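Local atomic coordinates of peroxiredoxin 5 (Alvinella pompejana, PDB entry 2XHF), a protein that probably reduces hydrogen peroxide and organic hydroperoxides as a thiol-dependent antioxidant enzyme of the peroxiredoxin family. Residues 52-57 / 92-97; 67-72 / 101-106; 75-80 / 137-142; 107-110 / 114-117. All coordinates share one frame; numbering follows the deposited sequence.

In the fold
The four contacts spread around one mixed sheet and differ in chemistry as in place. Interactions 3 and 4 are buried, interaction 1 is partly buried against the second subunit, and interaction 2 lies at the surface. Interactions 2 and 4 both use strand 105-108, on opposite sides of the chain's centre; interactions 2 and 3 touch where the Arg-105 amide reaches the Ile-80 carbonyl. Rings carry the first three contacts: an edge-to-face pair in interaction 1, a lysine chain over a tyrosine in interaction 2, and grazing apolar packing in interaction 3. Interaction 4 stands apart, joining a buried carboxylate to a helix start through three hydrogen bonds.

Interaction 1: 52-57 / 92-97; sequences GAFVPG and AAWGKT
Trp-94 turns the pyrrole edge of its indole onto the face of Phe-54, a T-shaped pair with ring planes at 68°. CD1 of Trp-94 stands 3.6 Å above the Phe-54 plane, over its centre, while CE2 of Phe-54 reaches CB of Trp-94 at 3.6 Å. A face of the same indole receives Ala-53, whose CA makes a CH-pi contact 3.8 Å from the centroid of the five-membered ring. With an alanine in place of Trp-94, the Phe-54 face and Ala-53 would probably lose their shared partner, and a gap would open between loop and helix. Two features set the geometry: CG of Trp-94 lies anti to its backbone N (chi1 177°), which carries the indole out from the helix, and a type II turn, closed by Val-55 N to Gly-52 O at 3.1 Å, presents Phe-54 with positive phi. This loop leads to Ser-58, which, judging by the sequence, probably occupies the position where peroxiredoxins usually carry the peroxidatic cysteine. Phe-54 also meets Phe-54 of the second subunit, rings roughly parallel, so the pair borders the dimer interface. Within the chain, the contact ties the loop after strand 44-49 to helix 88-98, which leads on to strand 105-108.

Interaction 2: 67-72 / 101-106; sequences SLYDKF and EHKIRM
The aliphatic chain of Lys-103 lies across one face of the Tyr-69 ring, joining helix 69-74 to the loop that enters strand 105-108, an outer strand of the thioredoxin-fold sheet. The packed part is a CH-pi contact: CD of Lys-103 sits 3.3 Å from the centroid of the Tyr-69 ring and only 1° off the ring normal. The two side chains cross at about a right angle, and successive bends in the lysine, from chi2 (-86°) onward, fold its methylenes over the ring. Elsewhere Tyr-69 also packs on Ile-80 of strand 79-84, while Lys-103 touches Leu-66 of helix 62-67.

Toward the solvent side, where Glu-101 is exposed, the contact loosens. NZ of Lys-103 is 5.1 Å from the Tyr-69 centroid, too long for more than a weak cation-pi attraction, and it turns to Glu-101 OE1 in a firm salt bridge of 2.9 Å within segment 101-106. That partner probably draws the ammonium away from the aromatic face. At the phenol end a water lies 3.0 Å from Tyr-69 OH and bridges weakly to the carbonyl of Lys-103. The salt bridge is tilted: NZ of Lys-103 meets OE1 of Glu-101 from 43° out of the carboxylate plane.

Interaction 3: 75-80 / 137-142; sequences EGYHTI and AMLIDD
Tyr-77 meets segment 137-142 almost entirely through one ring corner, CE2, although this contact is buried and the ring is large. That carbon lies 4.1 Å from CD2 of Leu-139 and 4.0 Å from the carbonyl O of Ile-140, so one corner of the ring touches a methyl branch and a backbone oxygen together. The Leu-139 methyl and the Ile-140 oxygen both approach the ring obliquely. The distances indicate van der Waals packing, with CB of Leu-139 also near CE2 of Tyr-77 at 4.2 Å. The two side chains cross at about a right angle. In Tyr-77, CG is placed anti to the carbonyl carbon (chi1 -74°), which carries the ring across toward the other segment.

The span of the contact follows from the thioredoxin-fold sheet. Strands 79-84 and 136-141 are not neighbours in it: strand 44-49 runs between them, parallel to the first and antiparallel to the second. The alpha carbons of Tyr-77 and Leu-139 are accordingly 8.5 Å apart, and the tyrosine bridges this separation from the turn that leads out of helix 69-74. Ile-163 of helix 156-165 touches both Tyr-77 and Leu-139, while Lys-44 of the intervening strand also touches the Tyr-77 side chain.

Placement of Tyr-77 begins at the end of helix 69-74. Gly-76, with positive phi, is the C-prime residue of a Schellman motif in which Tyr-77 N returns to Phe-72 O and Gly-76 N to Lys-73 O. At the far end of the ring, Tyr-77 OH is satisfied by a hydrogen bond with OE1 of Gln-166.

Interaction 4: 107-110 / 114-117; sequences LADM and FTRA
Both carboxylate oxygens of Asp-109 are engaged by the start of helix 113-118. OD1 accepts the backbone amide of Phe-114, with N 2.9 Å away, and OD2 accepts two donors from Thr-115: the amide N at 2.8 Å and the hydroxyl OG1 at 2.7 Å. The approaches differ. Each amide comes to its oxygen on the syn side, tilted from the carboxylate plane by 22° for Phe-114 N and by 30° for Thr-115 N, whereas Thr-115 OG1 arrives nearly along the C-O axis of OD2.

Asp-109 sits just past strand 105-108 of the thioredoxin-fold sheet, at the centre of an inverse gamma turn closed weakly by Met-110 N to Ala-108 O at 3.0 Å. CG lies anti to the backbone N (chi1 -175°), directing the carboxylate at the helix. Successive amides in a first helical turn lack acceptors one turn back along their own helix, and here an acid from the preceding strand end supplies them.

Because the partners are amides at the positive end of a helix dipole, the negative charge of Asp-109 is likely to be stabilised despite its burial. An asparagine in its place would probably lose this charge match and leave at least one of the three donors without its acceptor. CB of Phe-114 packs 3.4 Å from OD1 of Asp-109, while the Phe-114 ring leads away to Ile-83, Pro-21 and Val-23.

Interaction 1: 52-57 / 92-97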
loop_
_atom_site.group_PDB
_atom_site.type_symbol
_atom_site.label_atom_id
_atom_site.label_comp_id
_atom_site.label_asym_id
_atom_site.label_seq_id
_atom_site.Cartn_x
_atom_site.Cartn_y
_atom_site.Cartn_z
ATOM N N GLY A 52 7.088 -3.618 -4.111
ATOM C CA GLY A 52 5.981 -2.839 -3.625
ATOM C C GLY A 52 6.364 -1.431 -3.281
ATOM O O GLY A 52 7.506 -1.155 -2.934
ATOM N N ALA A 53 5.381 -0.541 -3.346
ATOM C CA ALA A 53 5.557 0.822 -2.871
ATOM C C ALA A 53 6.004 0.742 -1.403
ATOM O O ALA A 53 5.434 -0.017 -0.602
ATOM C CB ALA A 53 4.255 1.550 -2.976
ATOM N N PHE A 54 7.026 1.536 -1.063
ATOM C CA PHE A 54 7.551 1.661 0.308
ATOM C C PHE A 54 8.274 0.415 0.833
ATOM O O PHE A 54 8.741 0.407 1.963
ATOM C CB PHE A 54 6.444 2.090 1.284
ATOM C CG PHE A 54 5.877 3.449 0.977
ATOM C CD1 PHE A 54 6.609 4.594 1.233
ATOM C CD2 PHE A 54 4.614 3.578 0.432
ATOM C CE1 PHE A 54 6.089 5.842 0.937
ATOM C CE2 PHE A 54 4.085 4.826 0.158
ATOM C CZ PHE A 54 4.820 5.945 0.411
ATOM N N VAL A 55 8.406 -0.612 0.012
ATOM C CA VAL A 55 9.132 -1.812 0.415
ATOM C C VAL A 55 10.634 -1.572 0.254
ATOM O O VAL A 55 11.068 -1.051 -0.759
ATOM C CB VAL A 55 8.704 -3.040 -0.418
ATOM C CG1 VAL A 55 9.558 -4.252 -0.051
ATOM C CG2 VAL A 55 7.217 -3.319 -0.238
ATOM N N PRO A 56 11.431 -1.915 1.265
ATOM C CA PRO A 56 12.864 -1.641 1.123
ATOM C C PRO A 56 13.424 -2.260 -0.163
ATOM O O PRO A 56 13.124 -3.405 -0.506
ATOM C CB PRO A 56 13.468 -2.285 2.378
ATOM C CG PRO A 56 12.384 -2.187 3.385
ATOM C CD PRO A 56 11.097 -2.415 2.613
ATOM N N GLY A 57 14.238 -1.488 -0.865
ATOM C CA GLY A 57 14.728 -1.887 -2.179
ATOM C C GLY A 57 13.978 -1.270 -3.342
ATOM O O GLY A 57 14.507 -1.177 -4.450
ATOM N N ALA A 92 0.535 5.840 -6.213
ATOM C CA ALA A 92 0.696 7.227 -6.623
ATOM C C ALA A 92 1.400 8.047 -5.543
ATOM O O ALA A 92 2.242 8.883 -5.848
ATOM C CB ALA A 92 -0.659 7.843 -6.973
ATOM N N ALA A 93 1.040 7.820 -4.277
ATOM C CA ALA A 93 1.632 8.578 -3.176
ATOM C C ALA A 93 3.114 8.253 -3.129
ATOM O O ALA A 93 3.949 9.116 -2.970
ATOM C CB ALA A 93 0.971 8.238 -1.862
ATOM N N TRP A 94 3.423 6.973 -3.254
ATOM C CA TRP A 94 4.813 6.543 -3.264
ATOM C C TRP A 94 5.607 7.171 -4.417
ATOM O O TRP A 94 6.719 7.684 -4.241
ATOM C CB TRP A 94 4.893 5.024 -3.341
ATOM C CG TRP A 94 6.294 4.506 -3.423
ATOM C CD1 TRP A 94 7.237 4.561 -2.455
ATOM C CD2 TRP A 94 6.902 3.888 -4.545
ATOM N NE1 TRP A 94 8.405 3.970 -2.883
ATOM C CE2 TRP A 94 8.228 3.578 -4.185
ATOM C CE3 TRP A 94 6.458 3.556 -5.827
ATOM C CZ2 TRP A 94 9.103 2.945 -5.044
ATOM C CZ3 TRP A 94 7.338 2.941 -6.688
ATOM C CH2 TRP A 94 8.648 2.624 -6.286
ATOM N N GLY A 95 5.032 7.141 -5.612
ATOM C CA GLY A 95 5.672 7.689 -6.797
ATOM C C GLY A 95 6.047 9.140 -6.584
ATOM O O GLY A 95 7.125 9.561 -6.994
ATOM N N LYS A 96 5.172 9.927 -5.945
ATOM C CA LYS A 96 5.479 11.341 -5.704
ATOM C C LYS A 96 6.688 11.520 -4.789
ATOM O O LYS A 96 7.420 12.488 -4.916
ATOM C CB LYS A 96 4.269 12.094 -5.157
ATOM C CG LYS A 96 3.169 12.217 -6.169
ATOM C CD LYS A 96 1.980 12.966 -5.602
ATOM C CE LYS A 96 0.863 13.088 -6.626
ATOM N NZ LYS A 96 0.341 11.763 -7.055
ATOM N N THR A 97 6.923 10.572 -3.888
ATOM C CA THR A 97 8.062 10.675 -2.979
ATOM C C THR A 97 9.388 10.305 -3.639
ATOM O O THR A 97 10.445 10.838 -3.271
ATOM C CB THR A 97 7.891 9.796 -1.708
ATOM O OG1 THR A 97 8.158 8.414 -2.016
ATOM C CG2 THR A 97 6.499 9.988 -1.096
#

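Interaction 2: 67-72 / 101-106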
loop_
_atom_site.group_PDB
_atom_site.type_symbol
_atom_site.label_atom_id
_atom_site.label_comp_id
_atom_site.label_asym_id
_atom_site.label_seq_id
_atom_site.Cartn_x
_atom_site.Cartn_y
_atom_site.Cartn_z
ATOM N N SER A 67 18.082 9.778 -13.493
ATOM C CA SER A 67 19.298 10.479 -13.923
ATOM C C SER A 67 19.545 10.279 -15.424
ATOM O O SER A 67 20.117 11.150 -16.079
ATOM C CB SER A 67 20.509 10.028 -13.106
ATOM O OG SER A 67 20.968 8.751 -13.515
ATOM N N LEU A 68 19.086 9.145 -15.956
ATOM C CA LEU A 68 19.287 8.807 -17.361
ATOM C C LEU A 68 18.124 9.181 -18.265
ATOM O O LEU A 68 18.122 8.830 -19.437
ATOM C CB LEU A 68 19.596 7.313 -17.488
ATOM C CG LEU A 68 20.942 6.912 -16.893
ATOM C CD1 LEU A 68 21.072 5.406 -16.885
ATOM C CD2 LEU A 68 22.077 7.555 -17.681
ATOM N N TYR A 69 17.141 9.891 -17.726
ATOM C CA TYR A 69 15.944 10.213 -18.493
ATOM C C TYR A 69 16.232 10.820 -19.873
ATOM O O TYR A 69 15.684 10.376 -20.868
ATOM C CB TYR A 69 15.047 11.148 -17.695
ATOM C CG TYR A 69 13.803 11.570 -18.442
ATOM C CD1 TYR A 69 12.707 10.730 -18.538
ATOM C CD2 TYR A 69 13.743 12.792 -19.071
ATOM C CE1 TYR A 69 11.584 11.106 -19.248
ATOM C CE2 TYR A 69 12.622 13.187 -19.779
ATOM C CZ TYR A 69 11.549 12.354 -19.855
ATOM O OH TYR A 69 10.451 12.773 -20.557
ATOM N N ASP A 70 17.094 11.819 -19.944
ATOM C CA ASP A 70 17.367 12.447 -21.240
ATOM C C ASP A 70 18.121 11.502 -22.201
ATOM O O ASP A 70 17.926 11.560 -23.407
ATOM C CB ASP A 70 18.100 13.778 -21.062
ATOM C CG ASP A 70 17.190 14.888 -20.519
ATOM O OD1 ASP A 70 16.030 15.031 -20.988
ATOM O OD2 ASP A 70 17.651 15.614 -19.606
ATOM N N LYS A 71 18.927 10.591 -21.670
ATOM C CA LYS A 71 19.562 9.571 -22.503
ATOM C C LYS A 71 18.544 8.599 -23.091
ATOM O O LYS A 71 18.621 8.234 -24.263
ATOM C CB LYS A 71 20.595 8.784 -21.697
ATOM C CG LYS A 71 21.735 9.605 -21.199
ATOM C CD LYS A 71 22.544 10.212 -22.336
ATOM C CE LYS A 71 23.313 9.157 -23.131
ATOM N NZ LYS A 71 24.192 9.735 -24.208
ATOM N N PHE A 72 17.583 8.174 -22.279
ATOM C CA PHE A 72 16.519 7.310 -22.756
ATOM C C PHE A 72 15.720 8.066 -23.823
ATOM O O PHE A 72 15.419 7.539 -24.898
ATOM C CB PHE A 72 15.604 6.930 -21.599
ATOM C CG PHE A 72 16.250 6.066 -20.534
ATOM C CD1 PHE A 72 17.155 5.067 -20.846
ATOM C CD2 PHE A 72 15.897 6.227 -19.209
ATOM C CE1 PHE A 72 17.711 4.273 -19.848
ATOM C CE2 PHE A 72 16.451 5.438 -18.223
ATOM C CZ PHE A 72 17.356 4.460 -18.547
ATOM N N GLU A 101 9.272 14.791 -10.157
ATOM C CA GLU A 101 9.066 15.415 -11.479
ATOM C C GLU A 101 8.200 14.545 -12.387
ATOM O O GLU A 101 8.004 14.852 -13.569
ATOM C CB GLU A 101 10.408 15.705 -12.160
ATOM C CG GLU A 101 11.267 16.701 -11.392
ATOM C CD GLU A 101 12.657 16.923 -11.987
ATOM O OE1 GLU A 101 13.139 16.102 -12.796
ATOM O OE2 GLU A 101 13.290 17.932 -11.620
ATOM N N HIS A 102 7.702 13.443 -11.833
ATOM C CA HIS A 102 6.778 12.557 -12.539
ATOM C C HIS A 102 7.297 12.143 -13.906
ATOM O O HIS A 102 6.578 12.157 -14.917
ATOM C CB HIS A 102 5.380 13.178 -12.665
ATOM C CG HIS A 102 4.320 12.197 -13.069
ATOM N ND1 HIS A 102 3.261 12.541 -13.877
ATOM C CD2 HIS A 102 4.182 10.872 -12.825
ATOM C CE1 HIS A 102 2.498 11.484 -14.082
ATOM N NE2 HIS A 102 3.017 10.463 -13.421
ATOM N N LYS A 103 8.554 11.720 -13.940
ATOM C CA LYS A 103 9.137 11.185 -15.153
ATOM C C LYS A 103 8.722 9.758 -15.434
ATOM O O LYS A 103 8.865 9.293 -16.553
ATOM C CB LYS A 103 10.660 11.272 -15.066
ATOM C CG LYS A 103 11.150 12.706 -15.045
ATOM C CD LYS A 103 11.334 13.293 -16.411
ATOM C CE LYS A 103 12.532 14.253 -16.378
ATOM N NZ LYS A 103 12.342 15.407 -15.443
ATOM N N ILE A 104 8.208 9.063 -14.430
ATOM C CA ILE A 104 7.896 7.645 -14.546
ATOM C C ILE A 104 6.410 7.430 -14.282
ATOM O O ILE A 104 5.870 7.938 -13.303
ATOM C CB ILE A 104 8.726 6.821 -13.531
ATOM C CG1 ILE A 104 10.240 6.989 -13.789
ATOM C CG2 ILE A 104 8.337 5.351 -13.582
ATOM C CD1 ILE A 104 11.111 6.439 -12.669
ATOM N N ARG A 105 5.744 6.715 -15.177
ATOM C CA ARG A 105 4.357 6.338 -14.993
ATOM C C ARG A 105 4.285 5.259 -13.916
ATOM O O ARG A 105 4.961 4.246 -14.009
ATOM C CB ARG A 105 3.796 5.806 -16.309
ATOM C CG ARG A 105 3.821 6.802 -17.473
ATOM C CD ARG A 105 2.737 7.870 -17.357
ATOM N NE ARG A 105 1.400 7.301 -17.378
ATOM C CZ ARG A 105 0.772 6.878 -18.468
ATOM N NH1 ARG A 105 1.323 6.981 -19.680
ATOM N NH2 ARG A 105 -0.436 6.364 -18.335
ATOM N N MET A 106 3.432 5.483 -12.924
ATOM C CA MET A 106 3.313 4.579 -11.796
ATOM C C MET A 106 2.075 3.739 -11.967
ATOM O O MET A 106 0.957 4.206 -11.729
ATOM C CB MET A 106 3.278 5.372 -10.486
ATOM C CG MET A 106 4.584 6.075 -10.187
ATOM S SD MET A 106 5.761 4.906 -9.469
ATOM C CE MET A 106 7.318 5.763 -9.677
HETATM O O HOH W 1 8.202 11.789 -18.889
#

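Interaction 3: 75-80 / 137-142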
loop_
_atom_site.group_PDB
_atom_site.type_symbol
_atom_site.label_atom_id
_atom_site.label_comp_id
_atom_site.label_asym_id
_atom_site.label_seq_id
_atom_site.Cartn_x
_atom_site.Cartn_y
_atom_site.Cartn_z
ATOM N N GLU A 75 16.897 8.312 -27.457
ATOM C CA GLU A 75 16.687 7.104 -28.250
ATOM C C GLU A 75 15.221 6.736 -28.475
ATOM O O GLU A 75 14.933 5.660 -28.999
ATOM C CB GLU A 75 17.377 5.928 -27.564
ATOM C CG GLU A 75 18.855 6.144 -27.331
ATOM C CD GLU A 75 19.681 5.823 -28.551
ATOM O OE1 GLU A 75 19.096 5.606 -29.643
ATOM O OE2 GLU A 75 20.920 5.778 -28.412
ATOM N N GLY A 76 14.303 7.612 -28.071
ATOM C CA GLY A 76 12.879 7.371 -28.225
ATOM C C GLY A 76 12.261 6.546 -27.099
ATOM O O GLY A 76 11.157 6.018 -27.256
ATOM N N TYR A 77 12.952 6.446 -25.961
ATOM C CA TYR A 77 12.477 5.689 -24.806
ATOM C C TYR A 77 12.136 6.586 -23.631
ATOM O O TYR A 77 12.387 6.216 -22.492
ATOM C CB TYR A 77 13.538 4.675 -24.367
ATOM C CG TYR A 77 13.669 3.479 -25.261
ATOM C CD1 TYR A 77 14.474 3.521 -26.400
ATOM C CD2 TYR A 77 13.017 2.298 -24.958
ATOM C CE1 TYR A 77 14.605 2.409 -27.206
ATOM C CE2 TYR A 77 13.141 1.181 -25.759
ATOM C CZ TYR A 77 13.939 1.240 -26.878
ATOM O OH TYR A 77 14.073 0.129 -27.682
ATOM N N HIS A 78 11.481 7.719 -23.874
ATOM C CA HIS A 78 11.145 8.596 -22.756
ATOM C C HIS A 78 9.982 8.052 -21.935
ATOM O O HIS A 78 9.762 8.507 -20.798
ATOM C CB HIS A 78 10.810 10.008 -23.214
ATOM C CG HIS A 78 9.354 10.235 -23.466
ATOM N ND1 HIS A 78 8.756 9.947 -24.668
ATOM C CD2 HIS A 78 8.377 10.729 -22.670
ATOM C CE1 HIS A 78 7.472 10.250 -24.609
ATOM N NE2 HIS A 78 7.214 10.724 -23.404
ATOM N N THR A 79 9.235 7.104 -22.502
ATOM C CA THR A 79 8.119 6.485 -21.803
ATOM C C THR A 79 8.642 5.382 -20.900
ATOM O O THR A 79 9.075 4.339 -21.376
ATOM C CB THR A 79 7.098 5.913 -22.791
ATOM O OG1 THR A 79 6.649 6.956 -23.662
ATOM C CG2 THR A 79 5.905 5.333 -22.038
ATOM N N ILE A 80 8.609 5.634 -19.596
ATOM C CA ILE A 80 9.132 4.740 -18.578
ATOM C C ILE A 80 8.023 4.495 -17.584
ATOM O O ILE A 80 7.402 5.442 -17.085
ATOM C CB ILE A 80 10.348 5.355 -17.844
ATOM C CG1 ILE A 80 11.381 5.850 -18.833
ATOM C CG2 ILE A 80 10.960 4.360 -16.838
ATOM C CD1 ILE A 80 12.413 6.774 -18.225
ATOM N N ALA A 137 13.187 -5.739 -15.744
ATOM C CA ALA A 137 13.177 -4.518 -16.550
ATOM C C ALA A 137 13.155 -4.949 -18.011
ATOM O O ALA A 137 13.950 -5.791 -18.423
ATOM C CB ALA A 137 14.383 -3.653 -16.259
ATOM N N MET A 138 12.247 -4.369 -18.790
ATOM C CA MET A 138 12.093 -4.736 -20.178
ATOM C C MET A 138 12.056 -3.516 -21.050
ATOM O O MET A 138 11.536 -2.469 -20.656
ATOM C CB MET A 138 10.787 -5.509 -20.362
ATOM C CG MET A 138 10.799 -6.857 -19.633
ATOM S SD MET A 138 9.294 -7.814 -19.868
ATOM C CE MET A 138 8.172 -6.461 -20.056
ATOM N N LEU A 139 12.596 -3.675 -22.250
ATOM C CA LEU A 139 12.420 -2.698 -23.301
ATOM C C LEU A 139 11.219 -3.134 -24.132
ATOM O O LEU A 139 11.104 -4.301 -24.516
ATOM C CB LEU A 139 13.658 -2.642 -24.179
ATOM C CG LEU A 139 14.954 -2.247 -23.498
ATOM C CD1 LEU A 139 16.051 -2.098 -24.570
ATOM C CD2 LEU A 139 14.805 -0.980 -22.709
ATOM N N ILE A 140 10.336 -2.185 -24.415
ATOM C CA ILE A 140 9.115 -2.453 -25.129
ATOM C C ILE A 140 9.095 -1.596 -26.399
ATOM O O ILE A 140 9.574 -0.480 -26.421
ATOM C CB ILE A 140 7.904 -2.062 -24.274
ATOM C CG1 ILE A 140 7.968 -2.651 -22.851
ATOM C CG2 ILE A 140 6.599 -2.433 -24.979
ATOM C CD1 ILE A 140 7.931 -4.117 -22.789
ATOM N N ASP A 141 8.531 -2.139 -27.467
ATOM C CA ASP A 141 8.327 -1.409 -28.718
ATOM C C ASP A 141 6.943 -1.779 -29.240
ATOM O O ASP A 141 6.720 -2.915 -29.641
ATOM C CB ASP A 141 9.426 -1.793 -29.716
ATOM C CG ASP A 141 9.348 -1.024 -31.031
ATOM O OD1 ASP A 141 8.272 -0.513 -31.387
ATOM O OD2 ASP A 141 10.409 -0.925 -31.696
ATOM N N ASP A 142 5.997 -0.848 -29.150
ATOM C CA ASP A 142 4.632 -1.095 -29.642
ATOM C C ASP A 142 4.094 -2.366 -29.016
ATOM O O ASP A 142 3.502 -3.206 -29.681
ATOM C CB ASP A 142 4.601 -1.211 -31.172
ATOM C CG ASP A 142 3.193 -1.290 -31.728
ATOM O OD1 ASP A 142 2.284 -0.664 -31.146
ATOM O OD2 ASP A 142 3.001 -1.993 -32.756
#

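Interaction 4: 107-110 / 114-117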
loop_
_atom_site.group_PDB
_atom_site.type_symbol
_atom_site.label_atom_id
_atom_site.label_comp_id
_atom_site.label_asym_id
_atom_site.label_seq_id
_atom_site.Cartn_x
_atom_site.Cartn_y
_atom_site.Cartn_z
ATOM N N LEU A 107 2.290 2.504 -12.402
ATOM C CA LEU A 107 1.228 1.590 -12.751
ATOM C C LEU A 107 0.974 0.583 -11.618
ATOM O O LEU A 107 1.866 -0.121 -11.183
ATOM C CB LEU A 107 1.557 0.852 -14.045
ATOM C CG LEU A 107 1.901 1.728 -15.244
ATOM C CD1 LEU A 107 2.187 0.835 -16.433
ATOM C CD2 LEU A 107 0.795 2.728 -15.557
ATOM N N ALA A 108 -0.265 0.552 -11.166
ATOM C CA ALA A 108 -0.683 -0.338 -10.089
ATOM C C ALA A 108 -1.349 -1.574 -10.662
ATOM O O ALA A 108 -2.441 -1.493 -11.225
ATOM C CB ALA A 108 -1.626 0.388 -9.151
ATOM N N ASP A 109 -0.651 -2.693 -10.591
ATOM C CA ASP A 109 -1.184 -4.005 -10.988
ATOM C C ASP A 109 -1.971 -4.555 -9.803
ATOM O O ASP A 109 -1.580 -5.532 -9.137
ATOM C CB ASP A 109 -0.017 -4.927 -11.322
ATOM C CG ASP A 109 -0.472 -6.272 -11.863
ATOM O OD1 ASP A 109 -1.582 -6.339 -12.440
ATOM O OD2 ASP A 109 0.291 -7.261 -11.722
ATOM N N MET A 110 -3.090 -3.906 -9.528
ATOM C CA MET A 110 -3.702 -4.011 -8.212
ATOM C C MET A 110 -4.158 -5.419 -7.854
ATOM O O MET A 110 -4.101 -5.810 -6.686
ATOM C CB MET A 110 -4.882 -3.041 -8.131
ATOM C CG MET A 110 -5.613 -3.105 -6.823
ATOM S SD MET A 110 -6.767 -1.755 -6.672
ATOM C CE MET A 110 -7.842 -2.023 -8.002
ATOM N N PHE A 114 -1.466 -8.643 -14.163
ATOM C CA PHE A 114 -0.387 -8.520 -15.134
ATOM C C PHE A 114 0.782 -9.397 -14.727
ATOM O O PHE A 114 1.365 -10.111 -15.544
ATOM C CB PHE A 114 0.063 -7.068 -15.290
ATOM C CG PHE A 114 1.145 -6.877 -16.325
ATOM C CD1 PHE A 114 0.834 -6.830 -17.666
ATOM C CD2 PHE A 114 2.466 -6.737 -15.955
ATOM C CE1 PHE A 114 1.814 -6.642 -18.620
ATOM C CE2 PHE A 114 3.454 -6.556 -16.890
ATOM C CZ PHE A 114 3.136 -6.498 -18.231
ATOM N N THR A 115 1.101 -9.341 -13.440
ATOM C CA THR A 115 2.184 -10.118 -12.880
ATOM C C THR A 115 1.955 -11.624 -13.080
ATOM O O THR A 115 2.858 -12.363 -13.496
ATOM C CB THR A 115 2.321 -9.766 -11.391
ATOM O OG1 THR A 115 2.738 -8.399 -11.267
ATOM C CG2 THR A 115 3.324 -10.673 -10.669
ATOM N N ARG A 116 0.735 -12.085 -12.827
ATOM C CA ARG A 116 0.435 -13.495 -13.039
ATOM C C ARG A 116 0.513 -13.853 -14.518
ATOM O O ARG A 116 1.018 -14.923 -14.869
ATOM C CB ARG A 116 -0.939 -13.855 -12.483
ATOM C CG ARG A 116 -0.918 -14.072 -10.984
ATOM C CD ARG A 116 -2.214 -14.663 -10.463
ATOM N NE ARG A 116 -3.367 -13.834 -10.810
ATOM C CZ ARG A 116 -3.779 -12.777 -10.118
ATOM N NH1 ARG A 116 -3.146 -12.412 -9.008
ATOM N NH2 ARG A 116 -4.833 -12.085 -10.539
ATOM N N ALA A 117 0.016 -12.974 -15.390
ATOM C CA ALA A 117 -0.006 -13.260 -16.811
ATOM C C ALA A 117 1.424 -13.324 -17.333
ATOM O O ALA A 117 1.743 -14.124 -18.210
ATOM C CB ALA A 117 -0.804 -12.196 -17.541
#